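Local coordinates for lipoprotein (Mycoplasma mycoides subsp. capri, PDB 7ADK), which is probably a surface lipoprotein with a peptidase domain of the chymotrypsin-like PA clan, its substrate not established here, at residues I202-R208 and Y232-L237; T212-K218 and Y796-F800; N742-E746 and Y803-Y808. All blocks are in the same frame, centred on the assembly; numbering follows the deposited sequence.

How the contacts relate
The three contacts follow a bent path on one side of the chain's centre, with contact 2 at the corner: contact 1 lies about 14 Å from contact 2, contact 2 about 16 Å from contact 3, and contact 1 about 24 Å from contact 3, centre to centre. Contacts 1 and 2 share the helix 208-212 region, and contact 2 interleaves along the chain with both others, whereas contact 1 closes before contact 3 opens. Contacts 2 and 3 touch, Y796 CE2 lying 3.4 Å from Y803 CE2, and both tyrosine hydroxyls bond to D714. The series therefore joins the early loops around 202-237 to the mixed sheet that holds strands 737-747, 783-792 and 807-809.

Contact 1 (I202-R208 and Y232-L237); sequences INLKEYR and YYNAAL
E206 and N234 meet because of their first torsions: E206 CG stands anti to the backbone N (chi1 -158°) and the chain then bends, while N234 CG lies anti to the carbonyl carbon (chi1 -59°), which places its amide against the carboxylate. The motif is a salt-bridge network of K205, E206 and R208, met by the type I beta turn N234-L237. It ties the loop between helices 176-192 and 208-212 to the loop after helix 220-226. The evidence for this link is one hydrogen bond, in which N234 ND2 donates to E206 OE2 at 2.8 Å with an N-H...O angle of 145°. It uses the anti lone pair of OE2, and the acceptor sits somewhat tilted from the amide plane.

R208 grips E206 OE2 side-on, NH2 at 2.8 Å and NE at 2.9 Å. E206 OE2 lies in the guanidinium plane, but NE meets it from above the carboxylate plane. Three N-H groups thus converge on OE2, while K205 NZ lies 2.9 Å from OE1 of E206. This setting would be expected to stabilise the carboxylate as an anion, and it fixes the rotation of a group that is buried at an otherwise surface contact. Y207, between the acid and R208, occupies the N-cap position of helix 208-212.

L237 brings an apolar branch to the charged cluster, its CD2 being 3.5 Å from E206 OE2. At the far end of the loops the contact turns apolar. I202 CG1 approaches the edge of the Y232 ring, 4.0 Å from Y232 CD1, and Y232 in turn stacks on F220. The CD1 branch of I202 runs on between its neighbours, 4.0 Å from Y233 CD1 and 3.7 Å from the backbone N of N234.

Contact 2 (T212-K218 and Y796-F800); sequences TKQENIK and YKNLF
Two beta turns pack against each other here, the type I turn T212-E215 and the type I' turn Y796-L799, and L799 packs between them. Its CG stands anti to the backbone N (chi1 -176°), and the two methyls divide the work: L799 CD1 lies 3.9 Å from T212 CB, and L799 CD2 lies 3.5 Å from N216 ND2. T212 and L799 lie alongside each other, pointing opposite ways, with T212 CG2 reaching 3.6 Å from the carbonyl O of K797. The N216 amide also comes in at the edge of the Y796 ring, N216 ND2 being 3.8 Å from Y796 CD1, the two planes turned 56° apart. At the exposed end E215 CB lies 4.1 Å from K797 CD. K218 is extended, and its NZ arrives at the edge of the F800 ring, 3.9 Å from F800 CZ. No hydrogen bond joins 212-218 to 796-800. Several polar ends are spent elsewhere, T212 OG1 on the carbonyl of R208, K218 NZ on S705 and Y796 OH on D714, so the two segments probably adhere by packing, with outside bonds orienting some of the side chains.

Contact 3 (N742-E746 and Y803-Y808); sequences NYGLE and YKLGQY
Y743 and Y808 carry the tight part of this contact, each sending its hydroxyl to the backbone of the other segment. Y808 OH accepts from the backbone N of L745 at 3.1 Å, with an N-H...O angle of 141°, and the donor approaches near the ring plane. The ring is brought there by a first torsion that sets CG between the backbone N and the carbonyl carbon (chi1 70°). Y808 OH also lies 3.4 Å from G744 CA, an approach that the absence of a side chain on this glycine permits, and makes a weak bond to the carbonyl of A788. In the reverse direction Y743 OH donates to the carbonyl O of L805 at 2.6 Å, a bond that is also weak in its geometry. To one side of these bonds, L805 CD1 packs on the backbone, 3.8 Å from L745 N and 3.9 Å from G744 C. Y743 CE1 comes similarly near Y803 OH, at 3.8 Å, and that hydroxyl is bonded to D714.

Packing is looser elsewhere. Y743 CE2 and Y808 CE1 approach only to 4.4 Å, and the leucine methyls L745 CD1 and L805 CD2 to 4.2 Å. K804 marks the exposed edge of the contact: its side chain starts away from 742-746.

The touching parts run 67° apart, and strands 737-747 and 807-809 are not paired directly: each pairs antiparallel with 783-792 in the mixed sheet, consistent with a barrel-like sheet of the PA peptidase clan. Helix 715-719 packs on Y743 and Y803 through F716 and I717, and strand 535-537 meets Y743 through I536.

Contact 1 (I202-R208 and Y232-L237)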
loop_
_atom_site.group_PDB
_atom_site.type_symbol
_atom_site.label_atom_id
_atom_site.label_comp_id
_atom_site.label_asym_id
_atom_site.label_seq_id
_atom_site.Cartn_x
_atom_site.Cartn_y
_atom_site.Cartn_z
ATOM N N ILE B 202 -23.968 -41.077 -20.687
ATOM C CA ILE B 202 -25.281 -41.686 -20.945
ATOM C C ILE B 202 -25.652 -41.529 -22.428
ATOM O O ILE B 202 -25.186 -40.615 -23.104
ATOM C CB ILE B 202 -26.327 -41.150 -19.935
ATOM C CG1 ILE B 202 -25.941 -41.475 -18.472
ATOM C CG2 ILE B 202 -27.747 -41.649 -20.206
ATOM C CD1 ILE B 202 -25.850 -42.954 -18.092
ATOM N N ASN B 203 -26.418 -42.481 -22.960
ATOM C CA ASN B 203 -26.791 -42.596 -24.371
ATOM C C ASN B 203 -27.812 -41.530 -24.846
ATOM O O ASN B 203 -28.210 -40.642 -24.098
ATOM C CB ASN B 203 -27.298 -44.035 -24.608
ATOM C CG ASN B 203 -28.610 -44.361 -23.907
ATOM O OD1 ASN B 203 -28.968 -43.807 -22.882
ATOM N ND2 ASN B 203 -29.372 -45.265 -24.445
ATOM N N LEU B 204 -28.216 -41.617 -26.116
ATOM C CA LEU B 204 -29.088 -40.678 -26.841
ATOM C C LEU B 204 -30.554 -40.584 -26.334
ATOM O O LEU B 204 -31.251 -39.618 -26.634
ATOM C CB LEU B 204 -29.011 -41.112 -28.313
ATOM C CG LEU B 204 -29.688 -40.214 -29.351
ATOM C CD1 LEU B 204 -29.178 -38.782 -29.301
ATOM C CD2 LEU B 204 -29.418 -40.780 -30.734
ATOM N N LYS B 205 -31.033 -41.595 -25.605
ATOM C CA LYS B 205 -32.320 -41.598 -24.887
ATOM C C LYS B 205 -32.203 -40.713 -23.632
ATOM O O LYS B 205 -31.219 -40.010 -23.430
ATOM C CB LYS B 205 -32.670 -43.078 -24.569
ATOM C CG LYS B 205 -34.168 -43.436 -24.457
ATOM C CD LYS B 205 -34.759 -43.709 -23.058
ATOM C CE LYS B 205 -34.104 -44.867 -22.299
ATOM N NZ LYS B 205 -34.621 -44.990 -20.920
ATOM N N GLU B 206 -33.171 -40.800 -22.727
ATOM C CA GLU B 206 -32.998 -40.448 -21.302
ATOM C C GLU B 206 -32.889 -38.942 -20.993
ATOM O O GLU B 206 -32.698 -38.534 -19.858
ATOM C CB GLU B 206 -31.865 -41.306 -20.692
ATOM C CG GLU B 206 -31.860 -41.480 -19.174
ATOM C CD GLU B 206 -33.164 -42.017 -18.566
ATOM O OE1 GLU B 206 -33.918 -42.722 -19.276
ATOM O OE2 GLU B 206 -33.416 -41.755 -17.365
ATOM N N TYR B 207 -33.152 -38.096 -21.981
ATOM C CA TYR B 207 -33.396 -36.667 -21.833
ATOM C C TYR B 207 -34.746 -36.342 -21.177
ATOM O O TYR B 207 -35.080 -35.177 -21.018
ATOM C CB TYR B 207 -33.207 -35.971 -23.184
ATOM C CG TYR B 207 -31.803 -36.086 -23.743
ATOM C CD1 TYR B 207 -30.687 -35.777 -22.938
ATOM C CD2 TYR B 207 -31.606 -36.521 -25.067
ATOM C CE1 TYR B 207 -29.386 -35.915 -23.447
ATOM C CE2 TYR B 207 -30.306 -36.656 -25.581
ATOM C CZ TYR B 207 -29.191 -36.360 -24.771
ATOM O OH TYR B 207 -27.945 -36.481 -25.280
ATOM N N ARG B 208 -35.495 -37.326 -20.665
ATOM C CA ARG B 208 -36.591 -37.068 -19.718
ATOM C C ARG B 208 -36.118 -36.319 -18.466
ATOM O O ARG B 208 -36.874 -35.530 -17.918
ATOM C CB ARG B 208 -37.349 -38.368 -19.396
ATOM C CG ARG B 208 -36.540 -39.448 -18.673
ATOM C CD ARG B 208 -36.704 -39.424 -17.166
ATOM N NE ARG B 208 -35.764 -40.327 -16.503
ATOM C CZ ARG B 208 -35.615 -40.529 -15.218
ATOM N NH1 ARG B 208 -36.377 -39.996 -14.314
ATOM N NH2 ARG B 208 -34.651 -41.297 -14.846
ATOM N N TYR B 232 -26.226 -36.622 -13.744
ATOM C CA TYR B 232 -27.211 -37.694 -13.772
ATOM C C TYR B 232 -26.475 -39.031 -13.970
ATOM O O TYR B 232 -25.390 -39.069 -14.552
ATOM C CB TYR B 232 -28.171 -37.375 -14.934
ATOM C CG TYR B 232 -27.489 -36.929 -16.224
ATOM C CD1 TYR B 232 -26.847 -37.864 -17.050
ATOM C CD2 TYR B 232 -27.413 -35.561 -16.539
ATOM C CE1 TYR B 232 -26.129 -37.441 -18.184
ATOM C CE2 TYR B 232 -26.678 -35.134 -17.657
ATOM C CZ TYR B 232 -26.058 -36.069 -18.495
ATOM O OH TYR B 232 -25.363 -35.636 -19.577
ATOM N N TYR B 233 -27.051 -40.147 -13.524
ATOM C CA TYR B 233 -26.619 -41.486 -13.947
ATOM C C TYR B 233 -27.829 -42.417 -13.968
ATOM O O TYR B 233 -28.570 -42.497 -12.989
ATOM C CB TYR B 233 -25.502 -42.030 -13.052
ATOM C CG TYR B 233 -24.966 -43.366 -13.523
ATOM C CD1 TYR B 233 -24.060 -43.409 -14.599
ATOM C CD2 TYR B 233 -25.412 -44.563 -12.931
ATOM C CE1 TYR B 233 -23.585 -44.652 -15.060
ATOM C CE2 TYR B 233 -24.940 -45.805 -13.398
ATOM C CZ TYR B 233 -24.016 -45.853 -14.459
ATOM O OH TYR B 233 -23.544 -47.042 -14.906
ATOM N N ASN B 234 -28.068 -43.081 -15.101
ATOM C CA ASN B 234 -29.411 -43.554 -15.445
ATOM C C ASN B 234 -29.489 -45.017 -15.898
ATOM O O ASN B 234 -30.549 -45.437 -16.345
ATOM C CB ASN B 234 -30.031 -42.610 -16.485
ATOM C CG ASN B 234 -30.141 -41.166 -16.041
ATOM O OD1 ASN B 234 -29.155 -40.486 -15.843
ATOM N ND2 ASN B 234 -31.326 -40.643 -15.892
ATOM N N ALA B 235 -28.431 -45.820 -15.761
ATOM C CA ALA B 235 -28.463 -47.212 -16.216
ATOM C C ALA B 235 -29.562 -48.052 -15.513
ATOM O O ALA B 235 -30.207 -48.876 -16.151
ATOM C CB ALA B 235 -27.063 -47.818 -16.042
ATOM N N ALA B 236 -29.834 -47.780 -14.230
ATOM C CA ALA B 236 -31.014 -48.234 -13.478
ATOM C C ALA B 236 -31.890 -47.046 -12.997
ATOM O O ALA B 236 -32.486 -47.101 -11.923
ATOM C CB ALA B 236 -30.535 -49.156 -12.348
ATOM N N LEU B 237 -31.919 -45.949 -13.775
ATOM C CA LEU B 237 -32.599 -44.657 -13.510
ATOM C C LEU B 237 -32.137 -43.920 -12.221
ATOM O O LEU B 237 -32.763 -42.959 -11.779
ATOM C CB LEU B 237 -34.133 -44.825 -13.620
ATOM C CG LEU B 237 -34.645 -45.569 -14.874
ATOM C CD1 LEU B 237 -36.167 -45.651 -14.852
ATOM C CD2 LEU B 237 -34.240 -44.911 -16.189
#

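Contact 2 (T212-K218 and Y796-F800)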
loop_
_atom_site.group_PDB
_atom_site.type_symbol
_atom_site.label_atom_id
_atom_site.label_comp_id
_atom_site.label_asym_id
_atom_site.label_seq_id
_atom_site.Cartn_x
_atom_site.Cartn_y
_atom_site.Cartn_z
ATOM N N THR B 212 -37.490 -32.852 -17.223
ATOM C CA THR B 212 -37.806 -32.684 -15.789
ATOM C C THR B 212 -37.223 -31.386 -15.214
ATOM O O THR B 212 -37.709 -30.871 -14.211
ATOM C CB THR B 212 -37.350 -33.906 -14.982
ATOM O OG1 THR B 212 -37.992 -35.055 -15.476
ATOM C CG2 THR B 212 -37.684 -33.844 -13.504
ATOM N N LYS B 213 -36.257 -30.768 -15.902
ATOM C CA LYS B 213 -35.820 -29.389 -15.645
ATOM C C LYS B 213 -36.885 -28.314 -15.967
ATOM O O LYS B 213 -36.646 -27.134 -15.731
ATOM C CB LYS B 213 -34.477 -29.136 -16.348
ATOM C CG LYS B 213 -34.676 -28.548 -17.748
ATOM C CD LYS B 213 -33.436 -28.621 -18.635
ATOM C CE LYS B 213 -33.604 -27.804 -19.930
ATOM N NZ LYS B 213 -34.778 -28.207 -20.736
ATOM N N GLN B 214 -38.053 -28.648 -16.526
ATOM C CA GLN B 214 -39.107 -27.633 -16.692
ATOM C C GLN B 214 -39.652 -27.120 -15.344
ATOM O O GLN B 214 -40.171 -26.006 -15.272
ATOM C CB GLN B 214 -40.235 -28.142 -17.599
ATOM C CG GLN B 214 -39.829 -28.173 -19.083
ATOM C CD GLN B 214 -41.015 -28.334 -20.031
ATOM O OE1 GLN B 214 -42.091 -27.787 -19.850
ATOM N NE2 GLN B 214 -40.876 -29.073 -21.092
ATOM N N GLU B 215 -39.490 -27.877 -14.261
ATOM C CA GLU B 215 -39.786 -27.421 -12.901
ATOM C C GLU B 215 -38.687 -26.504 -12.325
ATOM O O GLU B 215 -38.992 -25.559 -11.595
ATOM C CB GLU B 215 -39.998 -28.650 -12.003
ATOM C CG GLU B 215 -41.429 -29.194 -11.983
ATOM C CD GLU B 215 -42.117 -29.325 -13.346
ATOM O OE1 GLU B 215 -43.163 -28.672 -13.547
ATOM O OE2 GLU B 215 -41.655 -30.111 -14.197
ATOM N N ASN B 216 -37.420 -26.748 -12.651
ATOM C CA ASN B 216 -36.253 -25.963 -12.235
ATOM C C ASN B 216 -35.152 -26.139 -13.289
ATOM O O ASN B 216 -34.827 -27.263 -13.655
ATOM C CB ASN B 216 -35.762 -26.442 -10.860
ATOM C CG ASN B 216 -35.458 -27.931 -10.827
ATOM O OD1 ASN B 216 -36.341 -28.769 -10.793
ATOM N ND2 ASN B 216 -34.211 -28.320 -10.848
ATOM N N ILE B 217 -34.498 -25.064 -13.720
ATOM C CA ILE B 217 -33.933 -24.998 -15.084
ATOM C C ILE B 217 -32.404 -25.037 -15.030
ATOM O O ILE B 217 -31.808 -24.451 -14.137
ATOM C CB ILE B 217 -34.452 -23.702 -15.779
ATOM C CG1 ILE B 217 -35.961 -23.776 -16.107
ATOM C CG2 ILE B 217 -33.644 -23.265 -17.012
ATOM C CD1 ILE B 217 -36.350 -24.468 -17.415
ATOM N N LYS B 218 -31.809 -25.779 -15.980
ATOM C CA LYS B 218 -30.381 -26.088 -16.246
ATOM C C LYS B 218 -30.258 -26.500 -17.729
ATOM O O LYS B 218 -31.225 -26.327 -18.469
ATOM C CB LYS B 218 -29.902 -27.219 -15.312
ATOM C CG LYS B 218 -30.000 -26.796 -13.852
ATOM C CD LYS B 218 -29.275 -27.643 -12.819
ATOM C CE LYS B 218 -29.348 -26.848 -11.524
ATOM N NZ LYS B 218 -28.571 -27.383 -10.414
ATOM N N TYR B 796 -35.856 -30.820 -5.920
ATOM C CA TYR B 796 -35.550 -30.954 -7.342
ATOM C C TYR B 796 -36.519 -31.854 -8.134
ATOM O O TYR B 796 -36.223 -32.203 -9.274
ATOM C CB TYR B 796 -34.105 -31.432 -7.478
ATOM C CG TYR B 796 -33.076 -30.526 -6.840
ATOM C CD1 TYR B 796 -32.749 -29.309 -7.457
ATOM C CD2 TYR B 796 -32.403 -30.919 -5.669
ATOM C CE1 TYR B 796 -31.720 -28.513 -6.937
ATOM C CE2 TYR B 796 -31.381 -30.114 -5.138
ATOM C CZ TYR B 796 -31.011 -28.926 -5.795
ATOM O OH TYR B 796 -29.953 -28.184 -5.385
ATOM N N LYS B 797 -37.653 -32.275 -7.564
ATOM C CA LYS B 797 -38.713 -33.032 -8.261
ATOM C C LYS B 797 -38.176 -34.302 -8.938
ATOM O O LYS B 797 -38.492 -34.613 -10.079
ATOM C CB LYS B 797 -39.524 -32.107 -9.193
ATOM C CG LYS B 797 -40.383 -31.062 -8.461
ATOM C CD LYS B 797 -39.626 -29.796 -8.065
ATOM C CE LYS B 797 -40.516 -28.818 -7.294
ATOM N NZ LYS B 797 -39.735 -27.654 -6.823
ATOM N N ASN B 798 -37.309 -35.015 -8.220
ATOM C CA ASN B 798 -36.572 -36.211 -8.641
ATOM C C ASN B 798 -35.561 -36.050 -9.802
ATOM O O ASN B 798 -35.056 -37.055 -10.306
ATOM C CB ASN B 798 -37.517 -37.421 -8.791
ATOM C CG ASN B 798 -38.281 -37.743 -7.525
ATOM O OD1 ASN B 798 -39.470 -37.516 -7.414
ATOM N ND2 ASN B 798 -37.628 -38.257 -6.519
ATOM N N LEU B 799 -35.207 -34.833 -10.223
ATOM C CA LEU B 799 -34.211 -34.595 -11.277
ATOM C C LEU B 799 -32.850 -35.233 -10.947
ATOM O O LEU B 799 -32.199 -35.845 -11.795
ATOM C CB LEU B 799 -34.062 -33.074 -11.436
ATOM C CG LEU B 799 -33.129 -32.623 -12.565
ATOM C CD1 LEU B 799 -33.776 -32.835 -13.913
ATOM C CD2 LEU B 799 -32.835 -31.139 -12.413
ATOM N N PHE B 800 -32.467 -35.102 -9.676
ATOM C CA PHE B 800 -31.267 -35.655 -9.060
ATOM C C PHE B 800 -31.581 -36.942 -8.264
ATOM O O PHE B 800 -30.941 -37.235 -7.259
ATOM C CB PHE B 800 -30.611 -34.545 -8.215
ATOM C CG PHE B 800 -30.021 -33.376 -8.992
ATOM C CD1 PHE B 800 -30.612 -32.104 -8.925
ATOM C CD2 PHE B 800 -28.885 -33.556 -9.801
ATOM C CE1 PHE B 800 -30.093 -31.026 -9.659
ATOM C CE2 PHE B 800 -28.361 -32.482 -10.541
ATOM C CZ PHE B 800 -28.968 -31.223 -10.480
#

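Contact 3 (N742-E746 and Y803-Y808)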
loop_
_atom_site.group_PDB
_atom_site.type_symbol
_atom_site.label_atom_id
_atom_site.label_comp_id
_atom_site.label_asym_id
_atom_site.label_seq_id
_atom_site.Cartn_x
_atom_site.Cartn_y
_atom_site.Cartn_z
ATOM N N ASN B 742 -17.500 -30.672 0.321
ATOM C CA ASN B 742 -18.242 -29.439 0.566
ATOM C C ASN B 742 -19.741 -29.609 0.230
ATOM O O ASN B 742 -20.115 -30.096 -0.835
ATOM C CB ASN B 742 -17.619 -28.300 -0.251
ATOM C CG ASN B 742 -16.546 -27.513 0.467
ATOM O OD1 ASN B 742 -16.784 -26.417 0.942
ATOM N ND2 ASN B 742 -15.332 -27.988 0.532
ATOM N N TYR B 743 -20.609 -29.169 1.132
ATOM C CA TYR B 743 -22.058 -29.307 1.100
ATOM C C TYR B 743 -22.791 -28.085 1.685
ATOM O O TYR B 743 -22.247 -27.344 2.505
ATOM C CB TYR B 743 -22.420 -30.586 1.867
ATOM C CG TYR B 743 -23.906 -30.801 2.023
ATOM C CD1 TYR B 743 -24.673 -31.314 0.967
ATOM C CD2 TYR B 743 -24.550 -30.383 3.195
ATOM C CE1 TYR B 743 -26.065 -31.419 1.077
ATOM C CE2 TYR B 743 -25.940 -30.464 3.303
ATOM C CZ TYR B 743 -26.699 -31.002 2.251
ATOM O OH TYR B 743 -28.028 -31.172 2.413
ATOM N N GLY B 744 -24.050 -27.892 1.308
ATOM C CA GLY B 744 -24.969 -26.894 1.858
ATOM C C GLY B 744 -25.381 -25.806 0.869
ATOM O O GLY B 744 -24.942 -25.795 -0.281
ATOM N N LEU B 745 -26.251 -24.899 1.310
ATOM C CA LEU B 745 -26.614 -23.702 0.553
ATOM C C LEU B 745 -25.447 -22.715 0.596
ATOM O O LEU B 745 -24.904 -22.460 1.671
ATOM C CB LEU B 745 -27.906 -23.106 1.137
ATOM C CG LEU B 745 -28.355 -21.769 0.517
ATOM C CD1 LEU B 745 -28.721 -21.909 -0.946
ATOM C CD2 LEU B 745 -29.576 -21.244 1.252
ATOM N N GLU B 746 -25.070 -22.138 -0.536
ATOM C CA GLU B 746 -23.963 -21.193 -0.620
ATOM C C GLU B 746 -24.244 -20.003 -1.541
ATOM O O GLU B 746 -25.114 -20.039 -2.406
ATOM C CB GLU B 746 -22.649 -21.897 -0.992
ATOM C CG GLU B 746 -22.200 -22.915 0.058
ATOM C CD GLU B 746 -20.739 -23.361 -0.033
ATOM O OE1 GLU B 746 -20.010 -22.982 -0.965
ATOM O OE2 GLU B 746 -20.311 -24.154 0.828
ATOM N N TYR B 803 -32.064 -37.126 -4.233
ATOM C CA TYR B 803 -31.357 -35.957 -3.695
ATOM C C TYR B 803 -32.235 -34.706 -3.520
ATOM O O TYR B 803 -33.107 -34.393 -4.329
ATOM C CB TYR B 803 -30.167 -35.630 -4.585
ATOM C CG TYR B 803 -29.337 -34.461 -4.101
ATOM C CD1 TYR B 803 -28.505 -34.625 -2.985
ATOM C CD2 TYR B 803 -29.446 -33.200 -4.732
ATOM C CE1 TYR B 803 -27.812 -33.522 -2.465
ATOM C CE2 TYR B 803 -28.741 -32.106 -4.219
ATOM C CZ TYR B 803 -27.944 -32.259 -3.069
ATOM O OH TYR B 803 -27.306 -31.195 -2.532
ATOM N N LYS B 804 -31.913 -33.921 -2.487
ATOM C CA LYS B 804 -32.526 -32.650 -2.097
ATOM C C LYS B 804 -31.475 -31.747 -1.439
ATOM O O LYS B 804 -30.522 -32.255 -0.869
ATOM C CB LYS B 804 -33.743 -32.931 -1.203
ATOM C CG LYS B 804 -33.518 -33.870 0.002
ATOM C CD LYS B 804 -34.833 -34.519 0.454
ATOM C CE LYS B 804 -35.280 -35.635 -0.508
ATOM N NZ LYS B 804 -36.711 -35.976 -0.374
ATOM N N LEU B 805 -31.642 -30.422 -1.495
ATOM C CA LEU B 805 -30.668 -29.486 -0.900
ATOM C C LEU B 805 -30.566 -29.653 0.628
ATOM O O LEU B 805 -29.516 -29.400 1.207
ATOM C CB LEU B 805 -30.994 -28.037 -1.318
ATOM C CG LEU B 805 -30.306 -26.913 -0.507
ATOM C CD1 LEU B 805 -28.792 -26.905 -0.650
ATOM C CD2 LEU B 805 -30.799 -25.555 -0.959
ATOM N N GLY B 806 -31.623 -30.109 1.292
ATOM C CA GLY B 806 -31.666 -30.295 2.737
ATOM C C GLY B 806 -31.988 -29.018 3.503
ATOM O O GLY B 806 -31.379 -27.970 3.294
ATOM N N GLN B 807 -32.924 -29.117 4.444
ATOM C CA GLN B 807 -33.330 -28.018 5.315
ATOM C C GLN B 807 -32.635 -28.132 6.674
ATOM O O GLN B 807 -32.762 -29.135 7.375
ATOM C CB GLN B 807 -34.852 -28.053 5.449
ATOM C CG GLN B 807 -35.394 -26.942 6.348
ATOM C CD GLN B 807 -36.801 -27.249 6.789
ATOM O OE1 GLN B 807 -37.006 -27.835 7.836
ATOM N NE2 GLN B 807 -37.803 -26.920 6.016
ATOM N N TYR B 808 -31.912 -27.088 7.059
ATOM C CA TYR B 808 -31.060 -27.091 8.234
ATOM C C TYR B 808 -30.826 -25.681 8.777
ATOM O O TYR B 808 -30.853 -24.701 8.045
ATOM C CB TYR B 808 -29.733 -27.802 7.904
ATOM C CG TYR B 808 -28.781 -27.090 6.963
ATOM C CD1 TYR B 808 -28.768 -27.386 5.592
ATOM C CD2 TYR B 808 -27.864 -26.161 7.479
ATOM C CE1 TYR B 808 -27.870 -26.730 4.737
ATOM C CE2 TYR B 808 -26.978 -25.495 6.628
ATOM C CZ TYR B 808 -26.987 -25.764 5.253
ATOM O OH TYR B 808 -26.177 -25.073 4.414
#